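Lactoylglutathione lyase (Pseudomonas aeruginosa, PDB 4MTS) belongs to the glyoxalase/bleomycin resistance protein/dioxygenase superfamily and forms a two-chain assembly that binds nickel and zinc ions. Local coordinates at residues A[18-21]-A[25-28]; A[31-34]-A[39-42]; A[58-61]-A[65-68]; A[98-103]-A[109-114]. All coordinates share one frame; numbering follows the deposited sequence. Where two conformers were deposited one is given.

Contact 1. Residues A[18-21]-A[25-28]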
loop_
_atom_site.group_PDB
_atom_site.type_symbol
_atom_site.label_atom_id
_atom_site.label_comp_id
_atom_site.label_asym_id
_atom_site.label_seq_id
_atom_site.Cartn_x
_atom_site.Cartn_y
_atom_site.Cartn_z
ATOM N N GLU A 18 -12.308 -7.146 -11.150
ATOM C CA GLU A 18 -13.738 -6.817 -11.189
ATOM C C GLU A 18 -14.081 -5.929 -9.985
ATOM O O GLU A 18 -14.774 -4.944 -10.151
ATOM C CB GLU A 18 -14.578 -8.094 -11.147
ATOM C CG GLU A 18 -14.456 -8.944 -12.405
ATOM C CD GLU A 18 -14.685 -8.160 -13.683
ATOM O OE1 GLU A 18 -15.792 -7.602 -13.844
ATOM O OE2 GLU A 18 -13.724 -8.016 -14.471
ATOM N N PHE A 19 -13.566 -6.263 -8.802
ATOM C CA PHE A 19 -13.807 -5.424 -7.612
ATOM C C PHE A 19 -13.241 -4.029 -7.804
ATOM O O PHE A 19 -13.957 -3.055 -7.595
ATOM C CB PHE A 19 -13.208 -6.081 -6.364
ATOM C CG PHE A 19 -13.259 -5.217 -5.123
ATOM C CD1 PHE A 19 -14.410 -5.161 -4.337
ATOM C CD2 PHE A 19 -12.149 -4.482 -4.721
ATOM C CE1 PHE A 19 -14.459 -4.354 -3.189
ATOM C CE2 PHE A 19 -12.203 -3.668 -3.580
ATOM C CZ PHE A 19 -13.355 -3.608 -2.821
ATOM N N TYR A 20 -11.912 -3.914 -8.086
ATOM C CA TYR A 20 -11.305 -2.598 -8.197
ATOM C C TYR A 20 -11.896 -1.709 -9.265
ATOM O O TYR A 20 -12.054 -0.510 -9.031
ATOM C CB TYR A 20 -9.759 -2.689 -8.269
ATOM C CG TYR A 20 -9.227 -3.145 -6.924
ATOM C CD1 TYR A 20 -9.143 -2.258 -5.853
ATOM C CD2 TYR A 20 -8.932 -4.485 -6.690
ATOM C CE1 TYR A 20 -8.718 -2.686 -4.593
ATOM C CE2 TYR A 20 -8.551 -4.933 -5.426
ATOM C CZ TYR A 20 -8.414 -4.018 -4.388
ATOM O OH TYR A 20 -7.996 -4.445 -3.143
ATOM N N THR A 21 -12.268 -2.301 -10.420
ATOM C CA THR A 21 -12.832 -1.493 -11.499
ATOM C C THR A 21 -14.314 -1.233 -11.325
ATOM O O THR A 21 -14.740 -0.132 -11.635
ATOM C CB THR A 21 -12.559 -2.100 -12.902
ATOM O OG1 THR A 21 -13.204 -3.377 -12.986
ATOM C CG2 THR A 21 -11.080 -2.220 -13.214
ATOM N N ASP A 25 -14.378 1.935 -9.320
ATOM C CA ASP A 25 -14.157 2.844 -10.441
ATOM C C ASP A 25 -12.698 3.126 -10.772
ATOM O O ASP A 25 -12.385 4.140 -11.373
ATOM C CB ASP A 25 -14.997 4.136 -10.345
ATOM C CG ASP A 25 -16.490 3.849 -10.336
ATOM O OD1 ASP A 25 -16.949 3.037 -11.179
ATOM O OD2 ASP A 25 -17.182 4.374 -9.459
ATOM N N MET A 26 -11.789 2.201 -10.418
ATOM C CA MET A 26 -10.413 2.371 -10.855
ATOM C C MET A 26 -10.374 1.910 -12.318
ATOM O O MET A 26 -11.306 1.249 -12.784
ATOM C CB MET A 26 -9.475 1.436 -10.072
ATOM C CG MET A 26 -9.190 1.963 -8.683
ATOM S SD MET A 26 -7.967 0.919 -7.891
ATOM C CE MET A 26 -8.078 1.576 -6.174
ATOM N N ARG A 27 -9.288 2.216 -13.012
ATOM C CA ARG A 27 -9.120 1.680 -14.353
ATOM C C ARG A 27 -7.893 0.797 -14.391
ATOM O O ARG A 27 -7.033 0.910 -13.518
ATOM C CB ARG A 27 -9.118 2.753 -15.451
ATOM C CG ARG A 27 -7.967 3.725 -15.412
ATOM C CD ARG A 27 -8.155 4.858 -16.433
ATOM N NE ARG A 27 -7.324 6.008 -16.066
ATOM C CZ ARG A 27 -6.110 6.257 -16.552
ATOM N NH1 ARG A 27 -5.582 5.469 -17.479
ATOM N NH2 ARG A 27 -5.424 7.303 -16.127
ATOM N N LEU A 28 -7.856 -0.131 -15.354
ATOM C CA LEU A 28 -6.674 -0.970 -15.523
ATOM C C LEU A 28 -5.653 -0.113 -16.269
ATOM O O LEU A 28 -5.861 0.280 -17.435
ATOM C CB LEU A 28 -7.037 -2.228 -16.325
ATOM C CG LEU A 28 -5.866 -3.187 -16.561
ATOM C CD1 LEU A 28 -5.379 -3.774 -15.243
ATOM C CD2 LEU A 28 -6.266 -4.330 -17.539
HETATM O O HOH W 1 -13.877 1.886 -14.039
HETATM O O HOH W 2 -16.403 1.395 -13.113
#

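Contact 2. Residues A[31-34]-A[39-42]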
loop_
_atom_site.group_PDB
_atom_site.type_symbol
_atom_site.label_atom_id
_atom_site.label_comp_id
_atom_site.label_asym_id
_atom_site.label_seq_id
_atom_site.Cartn_x
_atom_site.Cartn_y
_atom_site.Cartn_z
ATOM N N ARG A 31 -1.421 -4.192 -17.738
ATOM C CA ARG A 31 -1.447 -5.582 -17.308
ATOM C C ARG A 31 -0.346 -6.312 -18.103
ATOM O O ARG A 31 -0.142 -5.993 -19.275
ATOM C CB ARG A 31 -2.828 -6.221 -17.499
ATOM C CG ARG A 31 -2.816 -7.730 -17.336
ATOM C CD ARG A 31 -4.235 -8.316 -17.334
ATOM N NE ARG A 31 -4.118 -9.782 -17.365
ATOM C CZ ARG A 31 -5.042 -10.627 -16.928
ATOM N NH1 ARG A 31 -6.199 -10.172 -16.452
ATOM N NH2 ARG A 31 -4.811 -11.933 -16.939
ATOM N N ARG A 32 0.379 -7.224 -17.453
ATOM C CA ARG A 32 1.450 -8.000 -18.078
ATOM C C ARG A 32 1.330 -9.451 -17.596
ATOM O O ARG A 32 1.319 -9.693 -16.388
ATOM C CB ARG A 32 2.846 -7.426 -17.741
ATOM C CG ARG A 32 3.112 -5.971 -18.202
ATOM C CD ARG A 32 3.323 -5.825 -19.724
ATOM N NE ARG A 32 3.571 -4.419 -20.082
ATOM C CZ ARG A 32 2.646 -3.524 -20.437
ATOM N NH1 ARG A 32 1.372 -3.864 -20.493
ATOM N NH2 ARG A 32 2.996 -2.273 -20.718
ATOM N N ASP A 33 1.210 -10.415 -18.542
ATOM C CA ASP A 33 1.098 -11.861 -18.247
ATOM C C ASP A 33 2.357 -12.521 -18.829
ATOM O O ASP A 33 2.624 -12.378 -20.012
ATOM C CB ASP A 33 -0.147 -12.486 -18.899
ATOM C CG ASP A 33 -1.474 -12.054 -18.314
ATOM O OD1 ASP A 33 -2.128 -12.883 -17.675
ATOM O OD2 ASP A 33 -1.874 -10.889 -18.538
ATOM N N TYR A 34 3.164 -13.160 -17.987
ATOM C CA TYR A 34 4.437 -13.766 -18.393
ATOM C C TYR A 34 4.359 -15.289 -18.328
ATOM O O TYR A 34 4.535 -15.852 -17.244
ATOM C CB TYR A 34 5.576 -13.298 -17.478
ATOM C CG TYR A 34 5.727 -11.803 -17.445
ATOM C CD1 TYR A 34 6.407 -11.131 -18.456
ATOM C CD2 TYR A 34 5.147 -11.050 -16.433
ATOM C CE1 TYR A 34 6.569 -9.752 -18.418
ATOM C CE2 TYR A 34 5.262 -9.664 -16.408
ATOM C CZ TYR A 34 5.999 -9.023 -17.391
ATOM O OH TYR A 34 6.067 -7.654 -17.405
ATOM N N PHE A 39 3.187 -15.856 -14.091
ATOM C CA PHE A 39 2.548 -14.870 -13.222
ATOM C C PHE A 39 2.023 -13.753 -14.056
ATOM O O PHE A 39 2.460 -13.588 -15.189
ATOM C CB PHE A 39 3.480 -14.369 -12.103
ATOM C CG PHE A 39 4.594 -13.469 -12.562
ATOM C CD1 PHE A 39 5.775 -13.999 -13.066
ATOM C CD2 PHE A 39 4.476 -12.091 -12.467
ATOM C CE1 PHE A 39 6.790 -13.165 -13.529
ATOM C CE2 PHE A 39 5.507 -11.264 -12.894
ATOM C CZ PHE A 39 6.659 -11.807 -13.411
ATOM N N THR A 40 1.115 -12.972 -13.479
ATOM C CA THR A 40 0.533 -11.823 -14.134
ATOM C C THR A 40 0.616 -10.669 -13.138
ATOM O O THR A 40 0.403 -10.891 -11.944
ATOM C CB THR A 40 -0.949 -12.078 -14.437
ATOM O OG1 THR A 40 -1.083 -13.239 -15.252
ATOM C CG2 THR A 40 -1.615 -10.890 -15.136
ATOM N N LEU A 41 0.836 -9.461 -13.650
ATOM C CA LEU A 41 0.806 -8.225 -12.850
ATOM C C LEU A 41 -0.295 -7.359 -13.423
ATOM O O LEU A 41 -0.499 -7.325 -14.644
ATOM C CB LEU A 41 2.099 -7.410 -13.016
ATOM C CG LEU A 41 3.413 -8.052 -12.896
ATOM C CD1 LEU A 41 4.476 -7.029 -13.172
ATOM C CD2 LEU A 41 3.574 -8.685 -11.504
ATOM N N ALA A 42 -0.991 -6.623 -12.579
ATOM C CA ALA A 42 -1.992 -5.680 -13.115
ATOM C C ALA A 42 -1.904 -4.438 -12.223
ATOM O O ALA A 42 -1.879 -4.573 -10.999
ATOM C CB ALA A 42 -3.391 -6.284 -13.039
#

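Contact 3. Residues A[58-61]-A[65-68]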
loop_
_atom_site.group_PDB
_atom_site.type_symbol
_atom_site.label_atom_id
_atom_site.label_comp_id
_atom_site.label_asym_id
_atom_site.label_seq_id
_atom_site.Cartn_x
_atom_site.Cartn_y
_atom_site.Cartn_z
ATOM N N THR A 58 -0.769 -8.931 -8.095
ATOM C CA THR A 58 0.059 -10.017 -8.639
ATOM C C THR A 58 -0.669 -11.349 -8.477
ATOM O O THR A 58 -1.258 -11.607 -7.423
ATOM C CB THR A 58 1.440 -10.084 -7.940
ATOM O OG1 THR A 58 2.089 -8.817 -8.011
ATOM C CG2 THR A 58 2.350 -11.142 -8.547
ATOM N N HIS A 59 -0.622 -12.189 -9.508
ATOM C CA HIS A 59 -1.242 -13.499 -9.434
ATOM C C HIS A 59 -0.255 -14.506 -9.987
ATOM O O HIS A 59 0.148 -14.384 -11.135
ATOM C CB HIS A 59 -2.577 -13.516 -10.232
ATOM C CG HIS A 59 -3.162 -14.878 -10.354
ATOM N ND1 HIS A 59 -3.359 -15.461 -11.595
ATOM C CD2 HIS A 59 -3.493 -15.772 -9.391
ATOM C CE1 HIS A 59 -3.857 -16.665 -11.355
ATOM N NE2 HIS A 59 -3.933 -16.912 -10.054
ATOM N N ASN A 60 0.168 -15.467 -9.153
ATOM C CA ASN A 60 1.071 -16.554 -9.531
ATOM C C ASN A 60 0.122 -17.639 -10.026
ATOM O O ASN A 60 -0.807 -18.021 -9.297
ATOM C CB ASN A 60 1.876 -17.005 -8.288
ATOM C CG ASN A 60 2.836 -15.937 -7.808
ATOM O OD1 ASN A 60 3.814 -15.599 -8.497
ATOM N ND2 ASN A 60 2.564 -15.354 -6.627
ATOM N N TRP A 61 0.266 -18.056 -11.301
ATOM C CA TRP A 61 -0.645 -18.992 -11.945
ATOM C C TRP A 61 -0.787 -20.311 -11.220
ATOM O O TRP A 61 -1.845 -20.944 -11.319
ATOM C CB TRP A 61 -0.213 -19.266 -13.400
ATOM C CG TRP A 61 -0.115 -18.037 -14.248
ATOM C CD1 TRP A 61 -0.497 -16.767 -13.915
ATOM C CD2 TRP A 61 0.300 -17.985 -15.609
ATOM N NE1 TRP A 61 -0.312 -15.923 -14.985
ATOM C CE2 TRP A 61 0.188 -16.638 -16.033
ATOM C CE3 TRP A 61 0.744 -18.947 -16.524
ATOM C CZ2 TRP A 61 0.536 -16.226 -17.322
ATOM C CZ3 TRP A 61 1.125 -18.530 -17.791
ATOM C CH2 TRP A 61 0.989 -17.190 -18.186
ATOM N N GLY A 65 -4.023 -19.292 -3.516
ATOM C CA GLY A 65 -4.341 -18.370 -2.445
ATOM C C GLY A 65 -3.130 -18.062 -1.595
ATOM O O GLY A 65 -2.045 -18.629 -1.771
ATOM N N TYR A 66 -3.329 -17.135 -0.681
ATOM C CA TYR A 66 -2.305 -16.625 0.207
ATOM C C TYR A 66 -2.825 -16.612 1.642
ATOM O O TYR A 66 -4.028 -16.843 1.878
ATOM C CB TYR A 66 -1.908 -15.218 -0.281
ATOM C CG TYR A 66 -1.312 -15.260 -1.667
ATOM C CD1 TYR A 66 -2.119 -15.156 -2.798
ATOM C CD2 TYR A 66 0.038 -15.550 -1.856
ATOM C CE1 TYR A 66 -1.588 -15.290 -4.079
ATOM C CE2 TYR A 66 0.568 -15.719 -3.127
ATOM C CZ TYR A 66 -0.234 -15.539 -4.238
ATOM O OH TYR A 66 0.314 -15.652 -5.484
ATOM N N THR A 67 -1.906 -16.441 2.611
ATOM C CA THR A 67 -2.279 -16.349 4.007
ATOM C C THR A 67 -2.120 -14.890 4.381
ATOM O O THR A 67 -1.084 -14.310 4.080
ATOM C CB THR A 67 -1.416 -17.285 4.873
ATOM O OG1 THR A 67 -1.621 -18.635 4.449
ATOM C CG2 THR A 67 -1.753 -17.179 6.359
ATOM N N GLN A 68 -3.161 -14.295 4.973
ATOM C CA GLN A 68 -3.115 -12.908 5.444
ATOM C C GLN A 68 -2.668 -12.878 6.889
ATOM O O GLN A 68 -3.098 -13.694 7.697
ATOM C CB GLN A 68 -4.497 -12.243 5.358
ATOM C CG GLN A 68 -5.074 -12.146 3.942
ATOM C CD GLN A 68 -4.044 -11.679 2.940
ATOM O OE1 GLN A 68 -3.171 -10.853 3.241
ATOM N NE2 GLN A 68 -4.080 -12.250 1.746
#

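Contact 4. Residues A[98-103]-A[109-114]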
loop_
_atom_site.group_PDB
_atom_site.type_symbol
_atom_site.label_atom_id
_atom_site.label_comp_id
_atom_site.label_asym_id
_atom_site.label_seq_id
_atom_site.Cartn_x
_atom_site.Cartn_y
_atom_site.Cartn_z
ATOM N N ARG A 98 -17.551 -2.094 7.579
ATOM C CA ARG A 98 -17.917 -0.954 8.414
ATOM C C ARG A 98 -18.561 0.074 7.513
ATOM O O ARG A 98 -17.888 0.641 6.637
ATOM C CB ARG A 98 -16.695 -0.372 9.177
ATOM C CG ARG A 98 -17.059 0.792 10.084
ATOM C CD ARG A 98 -15.858 1.588 10.545
ATOM N NE ARG A 98 -16.202 2.537 11.612
ATOM C CZ ARG A 98 -16.704 3.757 11.420
ATOM N NH1 ARG A 98 -16.957 4.196 10.192
ATOM N NH2 ARG A 98 -16.968 4.541 12.456
ATOM N N GLU A 99 -19.887 0.301 7.718
ATOM C CA GLU A 99 -20.704 1.244 6.976
ATOM C C GLU A 99 -20.235 2.645 7.279
ATOM O O GLU A 99 -19.819 2.931 8.407
ATOM C CB GLU A 99 -22.212 1.082 7.368
ATOM C CG GLU A 99 -23.175 2.112 6.761
ATOM C CD GLU A 99 -23.197 2.175 5.241
ATOM O OE1 GLU A 99 -22.952 1.124 4.605
ATOM O OE2 GLU A 99 -23.412 3.277 4.685
ATOM N N ALA A 100 -20.321 3.519 6.281
ATOM C CA ALA A 100 -20.020 4.943 6.354
ATOM C C ALA A 100 -20.628 5.598 7.604
ATOM O O ALA A 100 -21.814 5.404 7.919
ATOM C CB ALA A 100 -20.553 5.636 5.121
ATOM N N GLY A 101 -19.789 6.321 8.321
ATOM C CA GLY A 101 -20.161 7.006 9.554
ATOM C C GLY A 101 -18.958 7.702 10.137
ATOM O O GLY A 101 -17.845 7.516 9.641
ATOM N N LEU A 102 -19.153 8.508 11.190
ATOM C CA LEU A 102 -18.010 9.214 11.782
ATOM C C LEU A 102 -17.037 8.251 12.442
ATOM O O LEU A 102 -17.466 7.258 13.029
ATOM C CB LEU A 102 -18.445 10.333 12.750
ATOM C CG LEU A 102 -19.244 11.511 12.152
ATOM C CD1 LEU A 102 -19.562 12.555 13.221
ATOM C CD2 LEU A 102 -18.478 12.225 11.070
ATOM N N MET A 103 -15.720 8.508 12.274
ATOM C CA MET A 103 -14.643 7.712 12.866
ATOM C C MET A 103 -14.818 7.756 14.395
ATOM O O MET A 103 -15.157 8.813 14.932
ATOM C CB MET A 103 -13.279 8.311 12.452
ATOM C CG MET A 103 -12.075 7.469 12.830
ATOM S SD MET A 103 -10.532 8.305 12.372
ATOM C CE MET A 103 -9.386 7.460 13.465
ATOM N N VAL A 109 -15.699 11.095 7.909
ATOM C CA VAL A 109 -16.679 10.095 7.503
ATOM C C VAL A 109 -15.839 8.997 6.818
ATOM O O VAL A 109 -15.130 9.288 5.853
ATOM C CB VAL A 109 -17.781 10.673 6.566
ATOM C CG1 VAL A 109 -18.710 9.569 6.047
ATOM C CG2 VAL A 109 -18.583 11.778 7.265
ATOM N N ILE A 110 -15.830 7.791 7.411
ATOM C CA ILE A 110 -15.038 6.647 6.954
ATOM C C ILE A 110 -15.930 5.416 6.799
ATOM O O ILE A 110 -16.945 5.273 7.487
ATOM C CB ILE A 110 -13.848 6.388 7.970
ATOM C CG1 ILE A 110 -12.875 7.610 8.003
ATOM C CG2 ILE A 110 -13.071 5.097 7.649
ATOM C CD1 ILE A 110 -11.826 7.574 9.032
ATOM N N ALA A 111 -15.506 4.502 5.931
ATOM C CA ALA A 111 -16.148 3.213 5.728
ATOM C C ALA A 111 -15.024 2.224 5.409
ATOM O O ALA A 111 -13.915 2.633 5.048
ATOM C CB ALA A 111 -17.103 3.285 4.539
ATOM N N PHE A 112 -15.317 0.951 5.526
ATOM C CA PHE A 112 -14.382 -0.091 5.176
ATOM C C PHE A 112 -15.024 -1.124 4.312
ATOM O O PHE A 112 -16.133 -1.605 4.611
ATOM C CB PHE A 112 -13.788 -0.767 6.409
ATOM C CG PHE A 112 -12.547 -0.076 6.916
ATOM C CD1 PHE A 112 -11.286 -0.462 6.473
ATOM C CD2 PHE A 112 -12.637 0.947 7.849
ATOM C CE1 PHE A 112 -10.136 0.138 6.987
ATOM C CE2 PHE A 112 -11.484 1.566 8.344
ATOM C CZ PHE A 112 -10.245 1.161 7.900
ATOM N N LEU A 113 -14.297 -1.508 3.267
ATOM C CA LEU A 113 -14.738 -2.586 2.379
ATOM C C LEU A 113 -13.703 -3.676 2.479
ATOM O O LEU A 113 -12.573 -3.429 2.932
ATOM C CB LEU A 113 -14.757 -2.106 0.903
ATOM C CG LEU A 113 -15.459 -0.792 0.528
ATOM C CD1 LEU A 113 -15.390 -0.566 -1.014
ATOM C CD2 LEU A 113 -16.928 -0.803 0.992
ATOM N N GLU A 114 -14.052 -4.883 1.999
ATOM C CA GLU A 114 -13.051 -5.908 1.831
ATOM C C GLU A 114 -13.116 -6.324 0.397
ATOM O O GLU A 114 -14.218 -6.506 -0.137
ATOM C CB GLU A 114 -13.231 -7.103 2.737
ATOM C CG GLU A 114 -12.522 -6.961 4.065
ATOM C CD GLU A 114 -12.667 -8.218 4.902
ATOM O OE1 GLU A 114 -12.311 -8.176 6.101
ATOM O OE2 GLU A 114 -13.156 -9.240 4.364
#

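Contact 1. Residues A[18-21]-A[25-28]
Met-26 reaches back to the preceding helix by two routes, backbone and thioether, and Tyr-20 receives both. The hydrogen bonding is led by the backbone: Met-26 N donates to Tyr-20 O at 3.1 Å, nearly straight at the hydrogen (161°) and somewhat tilted from the carbonyl plane. Asp-25, with positive phi (58°), is where the chain leaves helical geometry, and the return follows directly. Beside this bond, Thr-21 CA approaches Met-26 O at 3.4 Å in a CA-H...O contact, and the CG2 methyl of Thr-21 lies 3.5 Å from Met-26 O. A similar contact brings Asp-25 CA to 3.3 Å from Thr-21 O.

Water supplies a second layer of polar contact. One molecule links Thr-21 O with Met-26 O, and another links Thr-21 O with Asp-25 OD1, the latter at 2.6 Å from that carboxylate oxygen. Asp-25 OD1 also forms a salt bridge with Arg-88, while the hydroxyl of Thr-21 turns back to Leu-17 O.

The apolar part is a Met-aromatic contact. Extended beyond CG (chi2 -174°), Met-26 runs alongside Tyr-20, pointing the same way, and Met-26 SD comes to 4.0 Å from Tyr-20 CD1. The sulfur approaches the ring obliquely, while Phe-19 CD2 lies over the centre of one ring face. At the far end of the ring, Tyr-20 OH bonds to Asp-115.

The chemistry thus divides the contact in two: an inner part where buried Tyr-20 and Met-26 are joined by one N-H...O hydrogen bond and a Met-aromatic contact, and an outer part where Thr-21 and Asp-25 meet both directly, CA-H to carbonyl, and through water.

Contact 2. Residues A[31-34]-A[39-42]
Arg-31 to Tyr-34 run antiparallel to Phe-39 to Ala-42, the strand axes 4.6 Å apart, with Arg-32/Leu-41 and Tyr-34/Phe-39 as hydrogen-bonded pairs. Arg-32 and Leu-41 exchange two sound bonds; of the other pair, Tyr-34 N to Phe-39 O is short and Phe-39 N to Tyr-34 O is weak, at 3.4 Å.

On the face carrying Arg-31, Asp-33 and Thr-40, polar groups form a small network. Arg-31, extended from CG to NE, grips the carboxylate side-on and in plane, NE to Asp-33 OD2 at 2.8 Å and NH2 to Asp-33 OD1 at 2.9 Å, each oxygen using its syn lone pair. Thr-40 OG1 donates to Asp-33 OD1 at 2.7 Å from above the carboxylate plane. Thr-40 OG1 also hydrogen-bonds with Trp-61 NE1, and Arg-31 NH1 makes a salt bridge with Glu-14.

On the face carrying Arg-32, Tyr-34, Phe-39 and Leu-41, two rings meet. Tyr-34 CD2 sits over the Phe-39 ring, toward its rim, 3.5 Å from Phe-39 CZ, planes 34° apart. Leu-41 CD1 meets the Tyr-34 ring edge. This is a beta hairpin whose strand 27-34 is outermost, within this chain, in a mixed four-stranded sheet.

Contact 3. Residues A[58-61]-A[65-68]
Asn-60 ND2 donates to Tyr-66 OH at 2.5 Å, a hydrogen bond whose length is short enough to be read with some caution but whose direction is sound, at 160° at the hydrogen. It bridges the end of strand 54-60, in the mixed sheet that also holds strands 2-9, 39-45 and 27-34, and the irregular segment 65-68 in the loop leading on to strand 72-79. With neither helix nor strand in 65-68, no backbone ladder supports the approach: two side chains carry it alone.

Both side chains set out toward each other. In Asn-60, CG lies opposite the carbonyl carbon (chi1 -67°), which carries the amide across the gap; Tyr-66 takes a similar first torsion and extends its ring to meet it. The two groups cross at about a right angle, with their planes 54° apart. The phenol oxygen nevertheless lies close to the amide plane, so the N-H is used without much tilt, and the amide nitrogen arrives near the plane of the ring, at its edge. It is therefore the hydroxyl, and not the pi face, that receives the donor.

Other parts of the fold pack around the two partners. Asn-60 packs on Phe-39 of the neighbouring strand, Tyr-66 packs on Arg-9 of strand 2-9, and the loop also meets the second subunit, where Thr-67 N bonds to Asp-70 of that chain and Tyr-66 touches the same residue. Behind the oxygen, the nearest ring carbon to the amide nitrogen is Tyr-66 CZ, 3.7 Å from Asn-60 ND2.

Contact 4. Residues A[98-103]-A[109-114]
Arg-98 and Phe-112 pair at one end of this antiparallel contact: Phe-112 N donates to Arg-98 O at 2.8 Å in the carbonyl plane, while the reverse bond, from Arg-98 N, is weak. Farther on, Gly-101 and Ile-110 exchange two bonds, with Ile-110 N to Gly-101 O at 3.0 Å. Between the two pairs the register slips by one residue, a beta bulge, and Ala-100 packs its CB on the CB of Ala-111. There the interior is close: Ala-111 CB lies 3.5 Å from Arg-98 O, and both alanines rest against helix 82-91. Equally close, Met-103 runs beside buried Ile-110, Met-103 SD 3.7 Å from Ile-110 CD1, and also touches Tyr-34 of the second subunit.

With CG opposite the backbone N (chi1 -178°) and the chain extended on to NE, Arg-98 brings its guanidinium past the bulge, its edge toward the carbonyl oxygens of Gly-101, Leu-102 and Ile-110. Arg-98 NH2 bonds to Leu-102 O at 2.8 Å, from above that carbonyl's plane.

Toward the connecting loop, on the solvent side, the contact thins: exposed Leu-102 offers CD2 to Val-109 CG2 at 3.8 Å.

Ile-110 and Phe-112 pack on Glu-122, a nickel ligand. The chemistry implies a bulge bridged by one charged group, whose guanidinium donates to Leu-102 O and weakly to Gly-101 O beyond it.

How the contacts relate
Followed from the N terminus, the four contacts come in series, each closing its own short loop before the next opens; none nests within or crosses another. Contact 1 turns helix 13-23 into strand 27-34, whose far end contact 2 pairs with strand 39-45. These two meet through Leu-28 CD1 and Ala-42 CB, 3.9 Å apart. Contact 3 closes the loop after strand 54-60, the next strand in the same sheet, and Thr-40 N lies 2.9 Å from His-59 O. Contact 4, on the other side of the chain's centre from contacts 2 and 3, belongs to the second sheet. Phe-19 links it to contact 1 by packing on Leu-113 and Glu-114.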